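Local coordinates for protein molybdopterin synthase catalytic subunit (Homo sapiens, PDB 5MPO) that catalyses the transfer of two sulfur atoms from a thiocarboxylated carrier protein into precursor Z, forming the dithiolene of molybdopterin, at residues L65-Y70 with V96-G101; P72-E77 with V137-K142. All blocks are in the same frame, centred on the assembly; numbering follows the deposited sequence.

Contact 1 (L65-Y70 with V96-G101)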
loop_
_atom_site.group_PDB
_atom_site.type_symbol
_atom_site.label_atom_id
_atom_site.label_comp_id
_atom_site.label_asym_id
_atom_site.label_seq_id
_atom_site.Cartn_x
_atom_site.Cartn_y
_atom_site.Cartn_z
ATOM N N LEU C 65 -19.767 11.226 0.119
ATOM C CA LEU C 65 -19.236 11.849 -1.107
ATOM C C LEU C 65 -20.047 11.306 -2.307
ATOM O O LEU C 65 -20.590 10.177 -2.281
ATOM C CB LEU C 65 -17.772 11.476 -1.346
ATOM C CG LEU C 65 -16.749 12.113 -0.406
ATOM C CD1 LEU C 65 -15.421 11.340 -0.359
ATOM C CD2 LEU C 65 -16.528 13.546 -0.825
ATOM N N GLU C 66 -20.117 12.116 -3.350
ATOM C CA GLU C 66 -20.725 11.702 -4.594
ATOM C C GLU C 66 -19.696 11.876 -5.676
ATOM O O GLU C 66 -19.123 12.980 -5.793
ATOM C CB GLU C 66 -21.935 12.556 -4.965
ATOM C CG GLU C 66 -22.549 12.022 -6.251
ATOM C CD GLU C 66 -23.788 12.735 -6.678
ATOM O OE1 GLU C 66 -23.874 13.965 -6.548
ATOM O OE2 GLU C 66 -24.678 12.037 -7.163
ATOM N N TYR C 67 -19.494 10.814 -6.472
ATOM C CA TYR C 67 -18.469 10.793 -7.541
ATOM C C TYR C 67 -19.128 10.599 -8.903
ATOM O O TYR C 67 -20.030 9.759 -9.089
ATOM C CB TYR C 67 -17.523 9.618 -7.340
ATOM C CG TYR C 67 -16.562 9.730 -6.181
ATOM C CD1 TYR C 67 -16.894 9.232 -4.904
ATOM C CD2 TYR C 67 -15.288 10.292 -6.367
ATOM C CE1 TYR C 67 -15.990 9.328 -3.851
ATOM C CE2 TYR C 67 -14.381 10.375 -5.328
ATOM C CZ TYR C 67 -14.726 9.894 -4.071
ATOM O OH TYR C 67 -13.794 9.988 -3.061
ATOM N N GLU C 68 -18.647 11.367 -9.857
ATOM C CA GLU C 68 -18.935 11.141 -11.254
ATOM C C GLU C 68 -17.686 11.136 -12.069
ATOM O O GLU C 68 -16.647 11.698 -11.653
ATOM C CB GLU C 68 -19.893 12.214 -11.765
ATOM C CG GLU C 68 -19.326 13.559 -12.121
ATOM C CD GLU C 68 -20.423 14.581 -12.449
ATOM O OE1 GLU C 68 -21.530 14.503 -11.832
ATOM O OE2 GLU C 68 -20.159 15.464 -13.312
ATOM N N ALA C 69 -17.817 10.594 -13.280
ATOM C CA ALA C 69 -16.693 10.465 -14.191
ATOM C C ALA C 69 -17.071 10.610 -15.651
ATOM O O ALA C 69 -18.156 10.262 -16.033
ATOM C CB ALA C 69 -16.058 9.101 -13.972
ATOM N N TYR C 70 -16.118 11.046 -16.467
ATOM C CA TYR C 70 -16.220 10.999 -17.903
ATOM C C TYR C 70 -15.687 9.645 -18.331
ATOM O O TYR C 70 -14.478 9.477 -18.523
ATOM C CB TYR C 70 -15.441 12.182 -18.529
ATOM C CG TYR C 70 -15.457 12.320 -20.018
ATOM C CD1 TYR C 70 -16.517 11.839 -20.809
ATOM C CD2 TYR C 70 -14.435 12.992 -20.654
ATOM C CE1 TYR C 70 -16.517 11.985 -22.201
ATOM C CE2 TYR C 70 -14.419 13.150 -22.044
ATOM C CZ TYR C 70 -15.466 12.653 -22.818
ATOM O OH TYR C 70 -15.436 12.841 -24.195
ATOM N N VAL C 96 -7.437 -1.510 -10.759
ATOM C CA VAL C 96 -7.929 -0.176 -10.342
ATOM C C VAL C 96 -9.437 -0.141 -10.366
ATOM O O VAL C 96 -10.035 -0.237 -11.423
ATOM C CB VAL C 96 -7.445 0.963 -11.223
ATOM C CG1 VAL C 96 -8.057 2.285 -10.725
ATOM C CG2 VAL C 96 -5.909 0.998 -11.284
ATOM N N PHE C 97 -10.028 -0.012 -9.183
ATOM C CA PHE C 97 -11.460 -0.090 -9.024
ATOM C C PHE C 97 -11.913 1.207 -8.467
ATOM O O PHE C 97 -11.460 1.597 -7.389
ATOM C CB PHE C 97 -11.833 -1.229 -8.105
ATOM C CG PHE C 97 -11.938 -2.536 -8.800
ATOM C CD1 PHE C 97 -10.839 -3.092 -9.385
ATOM C CD2 PHE C 97 -13.135 -3.187 -8.899
ATOM C CE1 PHE C 97 -10.913 -4.308 -10.067
ATOM C CE2 PHE C 97 -13.234 -4.405 -9.581
ATOM C CZ PHE C 97 -12.110 -4.975 -10.175
ATOM N N HIS C 98 -12.760 1.920 -9.203
ATOM C CA HIS C 98 -13.289 3.184 -8.686
ATOM C C HIS C 98 -14.803 3.147 -8.613
ATOM O O HIS C 98 -15.463 2.727 -9.542
ATOM C CB HIS C 98 -12.778 4.351 -9.523
ATOM C CG HIS C 98 -12.797 5.678 -8.817
ATOM N ND1 HIS C 98 -13.929 6.178 -8.187
ATOM C CD2 HIS C 98 -11.845 6.628 -8.680
ATOM C CE1 HIS C 98 -13.677 7.378 -7.708
ATOM N NE2 HIS C 98 -12.417 7.669 -7.979
ATOM N N ARG C 99 -15.351 3.548 -7.478
ATOM C CA ARG C 99 -16.797 3.540 -7.278
ATOM C C ARG C 99 -17.404 4.849 -7.680
ATOM O O ARG C 99 -16.804 5.902 -7.484
ATOM C CB ARG C 99 -17.134 3.246 -5.840
ATOM C CG ARG C 99 -18.615 3.072 -5.586
ATOM C CD ARG C 99 -18.795 2.486 -4.224
ATOM N NE ARG C 99 -20.142 2.729 -3.772
ATOM C CZ ARG C 99 -20.569 2.547 -2.529
ATOM N NH1 ARG C 99 -19.762 2.090 -1.576
ATOM N NH2 ARG C 99 -21.830 2.825 -2.235
ATOM N N LEU C 100 -18.596 4.796 -8.266
ATOM C CA LEU C 100 -19.232 6.016 -8.753
ATOM C C LEU C 100 -20.586 6.250 -8.081
ATOM O O LEU C 100 -21.169 5.327 -7.571
ATOM C CB LEU C 100 -19.346 5.950 -10.274
ATOM C CG LEU C 100 -18.042 6.092 -11.054
ATOM C CD1 LEU C 100 -18.292 6.220 -12.551
ATOM C CD2 LEU C 100 -17.235 7.300 -10.577
ATOM N N GLY C 101 -21.071 7.499 -8.105
ATOM C CA GLY C 101 -22.235 7.897 -7.331
ATOM C C GLY C 101 -21.905 8.006 -5.844
ATOM O O GLY C 101 -20.842 8.510 -5.494
#
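Tyr67 and Gly101 make an antiparallel hydrogen-bonded pair: Gly101 N donates to Tyr67 O at 2.7 Å, and Tyr67 N answers to Gly101 O at 2.8 Å. Gly101 O also takes a CA-H contact from Glu66 CA at 3.3 Å. With CG anti to the carbonyl carbon (chi1 -71°), the Tyr67 ring receives the edge of His98 on one face, an offset edge-to-face stack with planes at 74° and His98 CE1 3.6 Å from Tyr67 CD2. Tyr67 OH is hydrogen-bonded to Ser109 OG. A second shell sets the imidazole: His98 ND1 donates to Arg99 O at 3.0 Å, from above the carbonyl plane but within the imidazole plane, while NE2 bonds to the backbone of another protein's chain. Leu100 forks, CD2 lying against Tyr67 CB and CD1 against Ala69 CB at 3.9 Å. With an alanine in place of Tyr67, His98 would probably lose the face it packs on and Ser109 OG its phenol partner. Strand 60-69 pairs with strand 101-104 here and, through Glu66 with Lys142 and Glu68 with Trp140, with strand 139-145, just where the chain leaves strand 91-99 of the mixed sheet for this antiparallel one.

Contact 2 (P72-E77 with V137-K142)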
loop_
_atom_site.group_PDB
_atom_site.type_symbol
_atom_site.label_atom_id
_atom_site.label_comp_id
_atom_site.label_asym_id
_atom_site.label_seq_id
_atom_site.Cartn_x
_atom_site.Cartn_y
_atom_site.Cartn_z
ATOM N N PRO C 72 -16.014 6.829 -21.512
ATOM C CA PRO C 72 -14.925 5.938 -21.161
ATOM C C PRO C 72 -13.533 6.568 -21.033
ATOM O O PRO C 72 -12.566 5.812 -20.910
ATOM C CB PRO C 72 -14.933 4.947 -22.356
ATOM C CG PRO C 72 -15.529 5.724 -23.496
ATOM C CD PRO C 72 -16.098 7.007 -22.966
ATOM N N MET C 73 -13.409 7.901 -21.055
ATOM C CA MET C 73 -12.086 8.527 -21.033
ATOM C C MET C 73 -11.309 8.191 -19.738
ATOM O O MET C 73 -10.095 8.000 -19.760
ATOM C CB MET C 73 -12.190 10.047 -21.124
ATOM C CG MET C 73 -10.841 10.740 -21.337
ATOM S SD MET C 73 -10.951 12.528 -21.251
ATOM C CE MET C 73 -9.252 13.115 -21.276
ATOM N N ALA C 74 -12.014 8.159 -18.621
ATOM C CA ALA C 74 -11.389 7.851 -17.341
ATOM C C ALA C 74 -10.799 6.466 -17.385
ATOM O O ALA C 74 -9.711 6.241 -16.871
ATOM C CB ALA C 74 -12.393 7.927 -16.231
ATOM N N GLU C 75 -11.502 5.567 -18.052
ATOM C CA GLU C 75 -10.950 4.257 -18.371
ATOM C C GLU C 75 -9.662 4.305 -19.186
ATOM O O GLU C 75 -8.643 3.698 -18.805
ATOM C CB GLU C 75 -11.953 3.407 -19.079
ATOM C CG GLU C 75 -11.766 1.939 -18.754
ATOM C CD GLU C 75 -13.055 1.172 -18.894
ATOM O OE1 GLU C 75 -12.963 -0.040 -19.227
ATOM O OE2 GLU C 75 -14.133 1.803 -18.667
ATOM N N ASN C 76 -9.692 5.052 -20.281
ATOM C CA ASN C 76 -8.519 5.137 -21.122
ATOM C C ASN C 76 -7.340 5.725 -20.320
ATOM O O ASN C 76 -6.170 5.273 -20.503
ATOM C CB ASN C 76 -8.771 5.954 -22.378
ATOM C CG ASN C 76 -7.702 5.719 -23.449
ATOM O OD1 ASN C 76 -7.423 4.570 -23.806
ATOM N ND2 ASN C 76 -7.096 6.805 -23.973
ATOM N N GLU C 77 -7.643 6.681 -19.435
ATOM C CA GLU C 77 -6.591 7.432 -18.754
ATOM C C GLU C 77 -5.941 6.540 -17.715
ATOM O O GLU C 77 -4.734 6.526 -17.576
ATOM C CB GLU C 77 -7.065 8.742 -18.118
ATOM C CG GLU C 77 -7.229 9.912 -19.076
ATOM C CD GLU C 77 -5.999 10.392 -19.802
ATOM O OE1 GLU C 77 -5.021 10.832 -19.166
ATOM O OE2 GLU C 77 -6.052 10.431 -21.053
ATOM N N VAL C 137 -7.088 11.856 -14.161
ATOM C CA VAL C 137 -8.246 11.096 -14.546
ATOM C C VAL C 137 -9.535 11.905 -14.304
ATOM O O VAL C 137 -9.756 12.344 -13.181
ATOM C CB VAL C 137 -8.231 9.726 -13.854
ATOM C CG1 VAL C 137 -9.407 8.833 -14.250
ATOM C CG2 VAL C 137 -6.935 8.988 -14.267
ATOM N N PRO C 138 -10.394 12.092 -15.367
ATOM C CA PRO C 138 -11.610 12.922 -15.315
ATOM C C PRO C 138 -12.698 12.328 -14.442
ATOM O O PRO C 138 -13.584 11.632 -14.925
ATOM C CB PRO C 138 -12.025 13.010 -16.777
ATOM C CG PRO C 138 -11.579 11.755 -17.349
ATOM C CD PRO C 138 -10.257 11.491 -16.696
ATOM N N ILE C 139 -12.520 12.538 -13.133
ATOM C CA ILE C 139 -13.415 12.100 -12.073
ATOM C C ILE C 139 -13.532 13.299 -11.128
ATOM O O ILE C 139 -12.623 14.148 -11.102
ATOM C CB ILE C 139 -12.840 10.927 -11.281
ATOM C CG1 ILE C 139 -12.544 9.730 -12.168
ATOM C CG2 ILE C 139 -13.800 10.446 -10.200
ATOM C CD1 ILE C 139 -11.474 8.843 -11.577
ATOM N N TRP C 140 -14.665 13.418 -10.429
ATOM C CA TRP C 140 -14.979 14.607 -9.608
ATOM C C TRP C 140 -15.825 14.167 -8.444
ATOM O O TRP C 140 -16.647 13.273 -8.628
ATOM C CB TRP C 140 -15.792 15.687 -10.392
ATOM C CG TRP C 140 -15.116 16.231 -11.556
ATOM C CD1 TRP C 140 -14.317 17.346 -11.609
ATOM C CD2 TRP C 140 -15.156 15.687 -12.888
ATOM N NE1 TRP C 140 -13.816 17.519 -12.901
ATOM C CE2 TRP C 140 -14.327 16.517 -13.705
ATOM C CE3 TRP C 140 -15.825 14.584 -13.475
ATOM C CZ2 TRP C 140 -14.164 16.290 -15.085
ATOM C CZ3 TRP C 140 -15.620 14.326 -14.829
ATOM C CH2 TRP C 140 -14.806 15.198 -15.633
ATOM N N LYS C 141 -15.636 14.792 -7.276
ATOM C CA LYS C 141 -16.425 14.470 -6.065
ATOM C C LYS C 141 -17.170 15.691 -5.536
ATOM O O LYS C 141 -16.686 16.817 -5.650
ATOM C CB LYS C 141 -15.554 13.859 -4.947
ATOM C CG LYS C 141 -14.317 14.634 -4.511
ATOM C CD LYS C 141 -13.719 14.038 -3.232
ATOM C CE LYS C 141 -12.221 14.327 -3.069
ATOM N NZ LYS C 141 -11.338 13.282 -3.730
ATOM N N LYS C 142 -18.343 15.454 -4.976
ATOM C CA LYS C 142 -19.104 16.492 -4.299
ATOM C C LYS C 142 -19.317 16.000 -2.844
ATOM O O LYS C 142 -19.817 14.896 -2.606
ATOM C CB LYS C 142 -20.442 16.818 -5.035
#
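Met73 and Glu77, which both touch Pro138 across the contact, are tied to each other by a helical bond from Glu77 N to Met73 O of 2.8 Å. This bond belongs to the first turn of helix 73-88, for which Pro72, reached through a cis peptide, is the N-cap residue. The side-chain contacts with segment 137-142 are apolar, and Pro138 is at their centre. The proline ring is set against the helix backbone itself, its CG 3.8 Å from Ala74 N and its CD 3.9 Å from Ala74 CA. Met73 passes across the ring at about a right angle: its CG stands anti to the backbone N (chi1 -171°), and the extended chain brings SD to 4.0 Å from Pro138 CG. Glu77 crosses the ring at a similar angle, but only its CG comes near, at Pro138 CD; the chain bends at chi2 (-62°), and OE2 forms a salt bridge with Lys80. Val137 spreads its two branches along the helix, CG1 against Ala74 CB at 3.7 Å and CG2 against Glu77 CB at 3.9 Å. Ile139 adds a looser touch from CG1 to Ala74 CB. An inverse gamma turn about Pro138, with a weak bond from Ile139 N to Val137 O, leads the chain from the end of helix 119-136 into strand 139-145. Beyond it, Pro138 C lies 3.6 Å above the plane of the Trp140 ring, toward its rim, and that ring also meets, almost parallel, an aromatic side chain of another protein's chain. The chemistry is consistent with shape and exclusion of water holding the helix start against the turn.

In the fold
Contact 2 is the more fully buried of the two, all its touching residues being so; contact 1 is mixed, with an exposed Glu66 at its margin. They share one antiparallel sheet, in which strands 60-69 and 139-145 are neighbours: Glu66 O meets Lys142 N at 2.7 Å and Glu68 O meets Trp140 N at 2.9 Å, both probable hydrogen bonds. Helix 73-88 follows strand 60-69 and precedes strand 91-99, and the two pairs of segments alternate along the chain. Contact 1 joins strands through backbone hydrogen bonds, an aromatic pair and a leucine; contact 2 packs a helix start on a turn by apolar side chains. Both lie within reach of another protein's chain, presumably the sulfur carrier MOCS2A.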